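Long-range contacts in Non-sulfated chondroitin lyase E66 (Autographa californica nucleopolyhedrovirus, PDB 3VSN), which cleaves non-sulfated chondroitin as a lyase of the baculovirus envelope and is essential for oral infection of the insect host: residues 168-173 with 202-206; 145-149 with 194-198; 89-93 with 154-158; 45-51 with 256-260. All coordinates share one frame; numbering follows the deposited sequence. Where two conformers were deposited one is given.

Contact 1. Residues 168-173 with 202-206; sequences TRYWLG and SQMLR. Unlike the reference sequence in segment 202-206: Met204 (reference Ile).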
# COMPACT_ATOMS: atom_id res chain seq x y z
N THR A 168 5.69 -20.68 30.45
CA THR A 168 5.37 -20.76 29.02
C THR A 168 4.93 -22.18 28.62
O THR A 168 3.87 -22.35 28.02
CB THR A 168 6.55 -20.27 28.14
OG1 THR A 168 6.79 -18.88 28.42
CG2 THR A 168 6.23 -20.43 26.65
N ARG A 169 5.73 -23.18 28.98
CA ARG A 169 5.41 -24.58 28.69
C ARG A 169 4.04 -24.96 29.25
O ARG A 169 3.23 -25.58 28.55
CB ARG A 169 6.48 -25.53 29.24
CG ARG A 169 7.76 -25.58 28.40
CD ARG A 169 8.70 -26.68 28.88
NE ARG A 169 9.31 -26.34 30.16
CZ ARG A 169 10.53 -25.81 30.29
NH1 ARG A 169 10.98 -25.53 31.50
NH2 ARG A 169 11.29 -25.55 29.23
N TYR A 170 3.77 -24.58 30.50
CA TYR A 170 2.50 -24.94 31.11
C TYR A 170 1.30 -24.17 30.55
O TYR A 170 0.32 -24.77 30.12
CB TYR A 170 2.52 -24.81 32.64
CG TYR A 170 1.23 -25.31 33.25
CD1 TYR A 170 0.19 -24.43 33.55
CD2 TYR A 170 1.03 -26.67 33.47
CE1 TYR A 170 -1.00 -24.89 34.09
CE2 TYR A 170 -0.16 -27.14 34.00
CZ TYR A 170 -1.17 -26.25 34.31
OH TYR A 170 -2.34 -26.72 34.84
N TRP A 171 1.38 -22.84 30.57
CA TRP A 171 0.22 -22.02 30.23
C TRP A 171 -0.12 -22.00 28.77
O TRP A 171 -1.30 -21.93 28.40
CB TRP A 171 0.34 -20.62 30.82
CG TRP A 171 0.15 -20.65 32.32
CD1 TRP A 171 1.12 -20.57 33.31
CD2 TRP A 171 -1.12 -20.85 33.04
NE1 TRP A 171 0.57 -20.67 34.56
CE2 TRP A 171 -0.78 -20.84 34.47
CE3 TRP A 171 -2.45 -21.01 32.66
CZ2 TRP A 171 -1.74 -20.99 35.46
CZ3 TRP A 171 -3.41 -21.16 33.67
CH2 TRP A 171 -3.07 -21.15 35.03
N LEU A 172 0.90 -22.08 27.91
CA LEU A 172 0.65 -22.19 26.48
C LEU A 172 0.20 -23.60 26.13
O LEU A 172 -0.57 -23.79 25.19
CB LEU A 172 1.85 -21.74 25.64
CG LEU A 172 2.27 -20.27 25.77
CD1 LEU A 172 3.18 -19.87 24.61
CD2 LEU A 172 1.07 -19.32 25.83
N GLY A 173 0.66 -24.58 26.91
CA GLY A 173 0.16 -25.95 26.80
C GLY A 173 -1.35 -26.00 26.95
O GLY A 173 -2.03 -26.77 26.28
N SER A 202 7.12 -22.77 22.07
CA SER A 202 6.69 -23.56 23.24
C SER A 202 7.04 -25.04 23.07
O SER A 202 7.44 -25.70 24.03
CB SER A 202 5.20 -23.37 23.55
OG SER A 202 4.37 -24.03 22.61
N GLN A 203 6.90 -25.56 21.85
CA GLN A 203 7.29 -26.94 21.54
C GLN A 203 8.80 -27.16 21.61
O GLN A 203 9.26 -28.22 22.05
CB GLN A 203 6.74 -27.37 20.18
CG GLN A 203 5.25 -27.68 20.18
CD GLN A 203 4.90 -28.97 20.90
OE1 GLN A 203 4.77 -29.00 22.12
NE2 GLN A 203 4.73 -30.04 20.13
N MET A 204 9.57 -26.15 21.20
CA MET A 204 11.03 -26.21 21.31
C MET A 204 11.46 -26.25 22.78
O MET A 204 12.40 -26.97 23.14
CB MET A 204 11.68 -25.03 20.59
CG MET A 204 11.47 -25.04 19.09
SD MET A 204 12.11 -23.54 18.32
CE MET A 204 13.86 -23.92 18.28
N LEU A 205 10.77 -25.48 23.62
CA LEU A 205 11.01 -25.49 25.07
C LEU A 205 10.72 -26.85 25.70
O LEU A 205 11.36 -27.23 26.68
CB LEU A 205 10.18 -24.41 25.77
CG LEU A 205 10.60 -22.95 25.60
CD1 LEU A 205 9.55 -22.06 26.24
CD2 LEU A 205 11.97 -22.67 26.21
N ARG A 206 9.76 -27.58 25.12
CA ARG A 206 9.42 -28.93 25.57
C ARG A 206 10.40 -29.99 25.04
O ARG A 206 10.31 -31.16 25.41
CB ARG A 206 7.98 -29.29 25.15
CG ARG A 206 6.91 -28.45 25.83
CD ARG A 206 5.50 -28.85 25.43
NE ARG A 206 4.56 -27.84 25.88
CZ ARG A 206 4.08 -26.86 25.11
NH1 ARG A 206 4.42 -26.78 23.83
NH2 ARG A 206 3.24 -25.97 25.62
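The C-terminal end of helix 189-205, with Arg206, comes against the second half of helix 161-175 most closely at Arg169 and Ser202, whose CA atoms are 5.7 Å apart. Two arginines, one from each segment, tie the helices together by bonding to backbone carbonyls of the other side. Arg206 is extended from CG to NE and carries NH2 to Arg169 O, 3.0 Å away. This donor lies in the carbonyl plane on a lone pair, with an N-H...O angle of 151°. Arg169 O keeps its helical bond from Gly173 N as well and so accepts from two donors. The other terminal nitrogen of the same guanidinium turns back to its own segment: Arg206 NH1 donates to Ser202 OG at 3.0 Å and to Gln203 OE1 at 2.8 Å, which fixes the rotation of the group. Ser202 OG is also bonded to Tyr199 O.

Arg169 works in the reverse direction. A bend at chi3 brings its NH2 to Leu205 O at 3.1 Å, from well above the carbonyl plane and at a less straight angle of 138°. The two arginine stems slide past each other in opposite directions, CG to CG 3.9 Å, and their guanidinium planes stand 78° apart. The Leu205 and Thr168 side chains cross at about a right angle, Leu205 CD1 touching Thr168 CG2 at 3.7 Å. Thr168 OG1 is bonded to Ala164 O and Thr152 OG1. Helix 138-154 packs on Thr168 and Leu172 through Phe148, while helix 29-48 meets Leu205 through Leu31 and Glu35.

Contact 2. Residues 145-149 with 194-198; sequences PEVFM and RMGVP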
# COMPACT_ATOMS: atom_id res chain seq x y z
N PRO A 145 0.10 -15.08 24.07
CA PRO A 145 1.20 -16.02 23.83
C PRO A 145 2.50 -15.34 23.38
O PRO A 145 3.59 -15.83 23.71
CB PRO A 145 0.64 -16.93 22.73
CG PRO A 145 -0.83 -16.90 22.96
CD PRO A 145 -1.10 -15.46 23.30
N GLU A 146 2.38 -14.22 22.67
CA GLU A 146 3.54 -13.41 22.30
C GLU A 146 4.24 -12.80 23.52
O GLU A 146 5.47 -12.64 23.51
CB GLU A 146 3.15 -12.33 21.28
CG GLU A 146 2.82 -12.89 19.91
CD GLU A 146 2.17 -11.89 18.96
OE1 GLU A 146 1.73 -10.80 19.39
OE2 GLU A 146 2.09 -12.20 17.75
N VAL A 147 3.48 -12.48 24.56
CA VAL A 147 4.04 -11.98 25.82
C VAL A 147 4.93 -13.04 26.47
O VAL A 147 6.08 -12.76 26.83
CB VAL A 147 2.94 -11.53 26.81
CG1 VAL A 147 3.54 -11.13 28.15
CG2 VAL A 147 2.15 -10.37 26.23
N PHE A 148 4.40 -14.26 26.59
CA PHE A 148 5.16 -15.39 27.13
C PHE A 148 6.47 -15.58 26.38
O PHE A 148 7.54 -15.69 27.00
CB PHE A 148 4.33 -16.68 27.06
CG PHE A 148 3.33 -16.82 28.17
CD1 PHE A 148 3.65 -17.52 29.34
CD2 PHE A 148 2.05 -16.28 28.06
CE1 PHE A 148 2.73 -17.66 30.36
CE2 PHE A 148 1.12 -16.42 29.08
CZ PHE A 148 1.46 -17.11 30.24
N MET A 149 6.39 -15.57 25.05
CA MET A 149 7.56 -15.77 24.20
C MET A 149 8.60 -14.66 24.37
O MET A 149 9.78 -14.94 24.59
CB MET A 149 7.13 -15.91 22.74
CG MET A 149 8.29 -16.17 21.79
SD MET A 149 7.73 -16.40 20.10
CE MET A 149 9.27 -16.82 19.30
N ARG A 194 -0.06 -15.64 13.45
CA ARG A 194 0.40 -15.11 14.74
C ARG A 194 0.66 -16.25 15.73
O ARG A 194 1.74 -16.31 16.33
CB ARG A 194 -0.63 -14.14 15.33
CG ARG A 194 -0.90 -12.89 14.50
CD ARG A 194 0.27 -11.91 14.51
NE ARG A 194 0.47 -11.26 15.80
CZ ARG A 194 -0.22 -10.21 16.24
NH1 ARG A 194 -1.18 -9.68 15.48
NH2 ARG A 194 0.04 -9.69 17.43
N MET A 195 -0.32 -17.14 15.87
CA MET A 195 -0.28 -18.24 16.85
C MET A 195 0.87 -19.22 16.67
O MET A 195 1.44 -19.70 17.65
CB MET A 195 -1.60 -19.01 16.80
CG MET A 195 -2.81 -18.23 17.26
SD MET A 195 -4.34 -18.90 16.58
CE MET A 195 -4.52 -20.43 17.50
N GLY A 196 1.21 -19.52 15.42
CA GLY A 196 2.23 -20.53 15.12
C GLY A 196 3.61 -20.20 15.65
O GLY A 196 4.39 -21.10 15.94
N VAL A 197 3.92 -18.91 15.76
CA VAL A 197 5.25 -18.47 16.19
C VAL A 197 5.54 -18.80 17.67
O VAL A 197 6.52 -19.49 17.96
CB VAL A 197 5.51 -16.97 15.87
CG1 VAL A 197 6.87 -16.53 16.40
CG2 VAL A 197 5.42 -16.71 14.37
N PRO A 198 4.69 -18.31 18.61
CA PRO A 198 4.91 -18.72 20.00
C PRO A 198 4.62 -20.20 20.26
O PRO A 198 5.24 -20.80 21.14
CB PRO A 198 3.95 -17.83 20.80
CG PRO A 198 2.92 -17.38 19.81
CD PRO A 198 3.66 -17.26 18.52
O HOH W 1 3.56 -14.24 16.47
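Glu146 and Arg194 meet because one side chain is stretched and the other curled: Glu146 is extended beyond CG, whereas Arg194 bends at both chi2 (-71°) and chi3 and turns its guanidinium side-on to the carboxylate. Each nitrogen takes a separate oxygen. Arg194 NE donates to Glu146 OE2 at 2.7 Å and Arg194 NH2 to Glu146 OE1 at 2.8 Å, in nearly straight bonds. Both oxygens are approached on their syn side, and the two flat groups are nearly coplanar, 22° apart, giving a bidentate salt bridge. A water 2.8 Å from Glu146 OE2 donates both to that oxygen and to Arg194 O, binding the carboxylate to the backbone of the opposite helix too.

Beside the salt bridge the contact is apolar. Pro198 sets its ring against the start of the segment 145-149, CG lying 3.7 Å from Pro145 CB and CB 3.5 Å from Pro145 O. Met149, with its chain fully extended, runs alongside Pro198 and brings SD within 3.7 Å of Pro198 CA; its side chain crosses that of Val197 at about a right angle, Met149 CE touching Val197 CG1 at 3.8 Å. Further salt bridges from Lys49 to Glu146 OE1 and from Glu51 to Arg194 NH1 extend the buried pair into an alternating charge network, close to the catalytic Asn191. The two short helical segments run roughly parallel, 29° apart with axes 9.3 Å from each other. Helix 161-175 backs Pro145 through Leu172, and helix 75-93 lies against Glu146 through Ile86.

Contact 3. Residues 89-93 with 154-158; sequences CVRYN and VLNET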
# COMPACT_ATOMS: atom_id res chain seq x y z
N CYS A 89 10.04 -5.54 26.80
CA CYS A 89 11.00 -6.58 26.41
C CYS A 89 11.98 -6.05 25.37
O CYS A 89 13.18 -6.29 25.46
CB CYS A 89 10.29 -7.81 25.85
SG CYS A 89 9.43 -8.79 27.09
N VAL A 90 11.45 -5.33 24.38
CA VAL A 90 12.27 -4.75 23.31
C VAL A 90 13.25 -3.72 23.89
O VAL A 90 14.43 -3.70 23.51
CB VAL A 90 11.39 -4.16 22.18
CG1 VAL A 90 12.25 -3.51 21.09
CG2 VAL A 90 10.50 -5.23 21.57
N ARG A 91 12.77 -2.90 24.81
CA ARG A 91 13.61 -1.92 25.53
C ARG A 91 14.71 -2.61 26.33
O ARG A 91 15.87 -2.19 26.29
CB ARG A 91 12.77 -1.05 26.46
CG ARG A 91 11.83 -0.07 25.76
CD ARG A 91 11.34 1.00 26.73
NE ARG A 91 12.45 1.84 27.19
CZ ARG A 91 12.35 2.80 28.10
NH1 ARG A 91 11.18 3.08 28.67
NH2 ARG A 91 13.43 3.49 28.44
N TYR A 92 14.34 -3.66 27.05
CA TYR A 92 15.30 -4.43 27.84
C TYR A 92 16.42 -5.01 26.97
O TYR A 92 17.58 -5.08 27.38
CB TYR A 92 14.59 -5.57 28.58
CG TYR A 92 15.51 -6.39 29.45
CD1 TYR A 92 15.80 -5.99 30.75
CD2 TYR A 92 16.09 -7.56 28.97
CE1 TYR A 92 16.65 -6.73 31.56
CE2 TYR A 92 16.95 -8.31 29.77
CZ TYR A 92 17.22 -7.89 31.06
OH TYR A 92 18.06 -8.63 31.85
N ASN A 93 16.04 -5.42 25.76
CA ASN A 93 16.93 -6.12 24.84
C ASN A 93 17.73 -5.18 23.93
O ASN A 93 18.68 -5.61 23.26
CB ASN A 93 16.10 -7.11 24.02
CG ASN A 93 16.94 -7.95 23.08
OD1 ASN A 93 16.90 -7.75 21.86
ND2 ASN A 93 17.69 -8.90 23.63
N VAL A 154 13.95 -12.80 26.02
CA VAL A 154 14.82 -11.66 26.38
C VAL A 154 15.47 -11.81 27.76
O VAL A 154 16.52 -11.22 28.01
CB VAL A 154 14.14 -10.27 26.23
CG1 VAL A 154 13.57 -10.10 24.83
CG2 VAL A 154 13.07 -10.04 27.30
N LEU A 155 14.85 -12.61 28.63
CA LEU A 155 15.38 -12.86 29.97
C LEU A 155 16.20 -14.15 30.05
O LEU A 155 16.52 -14.61 31.15
CB LEU A 155 14.24 -12.89 31.00
CG LEU A 155 13.42 -11.61 31.24
CD1 LEU A 155 12.42 -11.83 32.37
CD2 LEU A 155 14.30 -10.41 31.53
N ASN A 156 16.56 -14.72 28.90
CA ASN A 156 17.18 -16.05 28.85
C ASN A 156 18.55 -16.19 29.52
O ASN A 156 19.00 -17.30 29.80
CB ASN A 156 17.19 -16.63 27.43
CG ASN A 156 18.26 -16.01 26.54
OD1 ASN A 156 18.79 -14.93 26.82
ND2 ASN A 156 18.57 -16.69 25.44
N GLU A 157 19.21 -15.07 29.80
CA GLU A 157 20.50 -15.10 30.48
C GLU A 157 20.41 -14.63 31.94
O GLU A 157 21.43 -14.45 32.61
CB GLU A 157 21.56 -14.34 29.68
CG GLU A 157 21.88 -15.02 28.36
CD GLU A 157 23.08 -14.43 27.65
OE1 GLU A 157 23.25 -13.19 27.68
OE2 GLU A 157 23.85 -15.21 27.05
N THR A 158 19.18 -14.47 32.42
CA THR A 158 18.93 -14.06 33.80
C THR A 158 18.49 -15.24 34.67
O THR A 158 18.29 -16.36 34.17
CB THR A 158 17.81 -12.99 33.88
OG1 THR A 158 16.54 -13.60 33.65
CG2 THR A 158 18.04 -11.86 32.86
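Tyr92 and Leu155 cross at about a right angle, the leucine methyl CD2 lying over one face of the phenol ring. This CH-pi contact puts Leu155 CD2 4.1 Å from the ring centroid, 22° off the normal and displaced toward the rim. The ring edge is used differently: Tyr92 CE2 comes to 3.4 Å from Val154 O, near the ring plane. A chi1 of -178°, CG anti to the backbone N, points the Tyr92 ring at residues 154-158, and its OH meets Thr158 CG2, arriving from the opposite direction, at 3.4 Å. Val154 spreads its two methyls over the helix, CG2 on Cys89 CB at 3.8 Å and CG1 on Asn93 CB at 4.0 Å.

The loop holds its own shape. Leu155 O accepts from Thr158 N and, at 2.7 Å, from Thr158 OG1, which meets it on a lone pair in the carbonyl plane. Leu105 and Ala106 of helix 103-119 also pack on Tyr92. Residues 155-158 form a type I beta turn, and Thr158 OG1 caps the nearby His160 N ahead of helix 161-175, in the short link between two consecutive helices, 138-154 and 161-175, of the alpha/alpha toroid, packed here on the C-terminal part of helix 75-93.

Contact 4. Residues 45-51 with 256-260; sequences SFSQKAE and INSYF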
# COMPACT_ATOMS: atom_id res chain seq x y z
N SER A 45 12.50 -6.93 14.04
CA SER A 45 11.22 -7.62 13.94
C SER A 45 10.07 -6.76 14.47
O SER A 45 9.01 -6.67 13.85
CB SER A 45 11.26 -8.95 14.71
OG SER A 45 10.03 -9.64 14.59
N PHE A 46 10.31 -6.12 15.61
CA PHE A 46 9.35 -5.22 16.25
C PHE A 46 9.00 -4.05 15.32
O PHE A 46 7.85 -3.62 15.27
CB PHE A 46 9.95 -4.71 17.56
CG PHE A 46 8.94 -4.12 18.51
CD1 PHE A 46 7.85 -4.86 18.96
CD2 PHE A 46 9.13 -2.83 19.00
CE1 PHE A 46 6.95 -4.31 19.87
CE2 PHE A 46 8.23 -2.28 19.91
CZ PHE A 46 7.14 -3.02 20.34
N SER A 47 9.98 -3.56 14.57
CA SER A 47 9.76 -2.47 13.61
C SER A 47 8.82 -2.88 12.46
O SER A 47 8.24 -2.02 11.79
CB SER A 47 11.09 -1.90 13.07
OG SER A 47 11.65 -2.72 12.06
N GLN A 48 8.67 -4.18 12.24
CA GLN A 48 7.78 -4.72 11.22
C GLN A 48 6.38 -5.04 11.74
O GLN A 48 5.44 -5.16 10.96
CB GLN A 48 8.36 -6.00 10.61
CG GLN A 48 9.66 -5.81 9.85
CD GLN A 48 10.13 -7.10 9.20
OE1 GLN A 48 9.78 -8.20 9.63
NE2 GLN A 48 10.93 -6.97 8.14
N LYS A 49 6.26 -5.18 13.06
CA LYS A 49 5.02 -5.64 13.70
C LYS A 49 3.97 -4.54 13.74
O LYS A 49 4.18 -3.48 14.32
CB LYS A 49 5.31 -6.16 15.11
CG LYS A 49 4.13 -6.82 15.79
CD LYS A 49 4.49 -7.31 17.19
CE LYS A 49 3.40 -8.23 17.74
NZ LYS A 49 3.71 -8.66 19.13
N ALA A 50 2.82 -4.81 13.12
CA ALA A 50 1.74 -3.82 12.99
C ALA A 50 1.13 -3.41 14.33
O ALA A 50 0.96 -2.22 14.60
CB ALA A 50 0.66 -4.34 12.03
N GLU A 51 0.80 -4.40 15.16
CA GLU A 51 0.15 -4.14 16.45
C GLU A 51 1.19 -4.16 17.57
O GLU A 51 1.76 -5.21 17.89
CB GLU A 51 -0.95 -5.18 16.71
CG GLU A 51 -2.07 -5.13 15.67
CD GLU A 51 -2.94 -6.38 15.64
OE1 GLU A 51 -2.66 -7.37 16.35
OE2 GLU A 51 -3.93 -6.37 14.88
N ILE A 256 0.24 -6.73 5.62
CA ILE A 256 0.83 -5.80 6.59
C ILE A 256 0.72 -6.32 8.03
O ILE A 256 1.69 -6.24 8.79
CB ILE A 256 0.22 -4.38 6.47
CG1 ILE A 256 0.68 -3.71 5.17
CG2 ILE A 256 0.60 -3.51 7.66
CD1 ILE A 256 -0.11 -2.47 4.79
N ASN A 257 -0.44 -6.87 8.38
CA ASN A 257 -0.72 -7.32 9.75
C ASN A 257 0.11 -8.51 10.22
O ASN A 257 0.42 -8.61 11.41
CB ASN A 257 -2.20 -7.64 9.92
CG ASN A 257 -3.00 -6.46 10.41
OD1 ASN A 257 -2.82 -6.00 11.54
ND2 ASN A 257 -3.89 -5.96 9.56
N SER A 258 0.46 -9.40 9.30
CA SER A 258 1.16 -10.61 9.69
C SER A 258 2.57 -10.72 9.10
O SER A 258 3.27 -11.71 9.35
CB SER A 258 0.32 -11.85 9.37
OG SER A 258 -0.80 -11.93 10.25
N TYR A 259 3.00 -9.70 8.36
CA TYR A 259 4.32 -9.71 7.72
C TYR A 259 5.48 -10.07 8.66
O TYR A 259 6.37 -10.83 8.27
CB TYR A 259 4.63 -8.40 7.00
CG TYR A 259 5.82 -8.49 6.07
CD1 TYR A 259 7.12 -8.26 6.55
CD2 TYR A 259 5.66 -8.80 4.73
CE1 TYR A 259 8.22 -8.35 5.71
CE2 TYR A 259 6.75 -8.89 3.87
CZ TYR A 259 8.02 -8.67 4.37
OH TYR A 259 9.11 -8.76 3.53
N PHE A 260 5.47 -9.53 9.88
CA PHE A 260 6.58 -9.75 10.81
C PHE A 260 6.79 -11.23 11.15
O PHE A 260 7.90 -11.63 11.50
CB PHE A 260 6.43 -8.90 12.08
CG PHE A 260 5.55 -9.52 13.13
CD1 PHE A 260 4.16 -9.44 13.03
CD2 PHE A 260 6.10 -10.19 14.21
CE1 PHE A 260 3.35 -10.01 14.00
CE2 PHE A 260 5.29 -10.77 15.18
CZ PHE A 260 3.91 -10.68 15.07
O HOH W 2 10.03 -10.09 11.73
O HOH W 3 3.62 -7.17 10.56
O HOH W 4 9.11 -10.87 8.44
O HOH W 5 0.83 -7.18 14.21
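Gln48 OE1 accepts from two waters that link it to the backbone of segment 256-260. One lies 2.8 Å from Gln48 OE1 and also donates to Phe260 O, at 2.6 Å, while accepting from Ser45 OG; the other bridges Gln48 OE1 to Tyr259 O. Ser45 OG is also bonded to Tyr264 OH. A third water donates to Gln48 O at 2.7 Å and to Ile256 O, and accepts from Phe260 N. A fourth joins Glu51 N to Asn257 O. Gln48 NE2 bonds to Asn311 O, which fixes the amide, and lies at the edge of the Tyr259 ring, 3.9 Å from CE1, with amide and ring planes 78° apart.

The main dry contact is between Lys49 and Phe260, which lie side by side and point the same way. Phe260 CG lies between the backbone N and the carbonyl carbon (chi1 84°), presenting a face to the extended lysine chain. Lys49 CG sits 3.7 Å from the centroid, only 11° off the ring normal, in a CH-pi contact, and CE touches CZ at 3.7 Å. Ala50 CB lies 3.9 Å from Ile256 O.

Lys49 NZ pairs with Glu146, and Glu51 OE1 with Arg194 and Tyr138 OH, while Asn257 ND2 bonds to Gly253 O. The chemistry is thus divided: bridging waters serve backbone carbonyls and amides of both segments, and the lysine's methylenes cover the ring while its charge is spent on a carboxylate. Glu51, near the catalytic Asn191, and Asn257, near the catalytic Tyr254, probably contribute to the polar surroundings of the active site.

In the fold
From the N terminus, helix 29-48 leads into residues 45-51, which contact 4 joins to 256-260, closing the longest loop and enclosing the other three contacts. Within it, contact 3 ties the end of helix 75-93 to the turn after helix 138-154. Contact 2 opens inside that loop at 145-149 and closes beyond it at 194-198, so the two cross. Contact 1 opens later, at 168-173, and crosses contact 2, both ending on helix 189-205; contacts 3 and 1 follow in series. Contacts 1 and 2 touch through Phe148, contacts 2 and 4 through salt bridges, and contacts 3 and 4 through Val90 and Phe46, uniting helices from distant points of the sequence in the toroid.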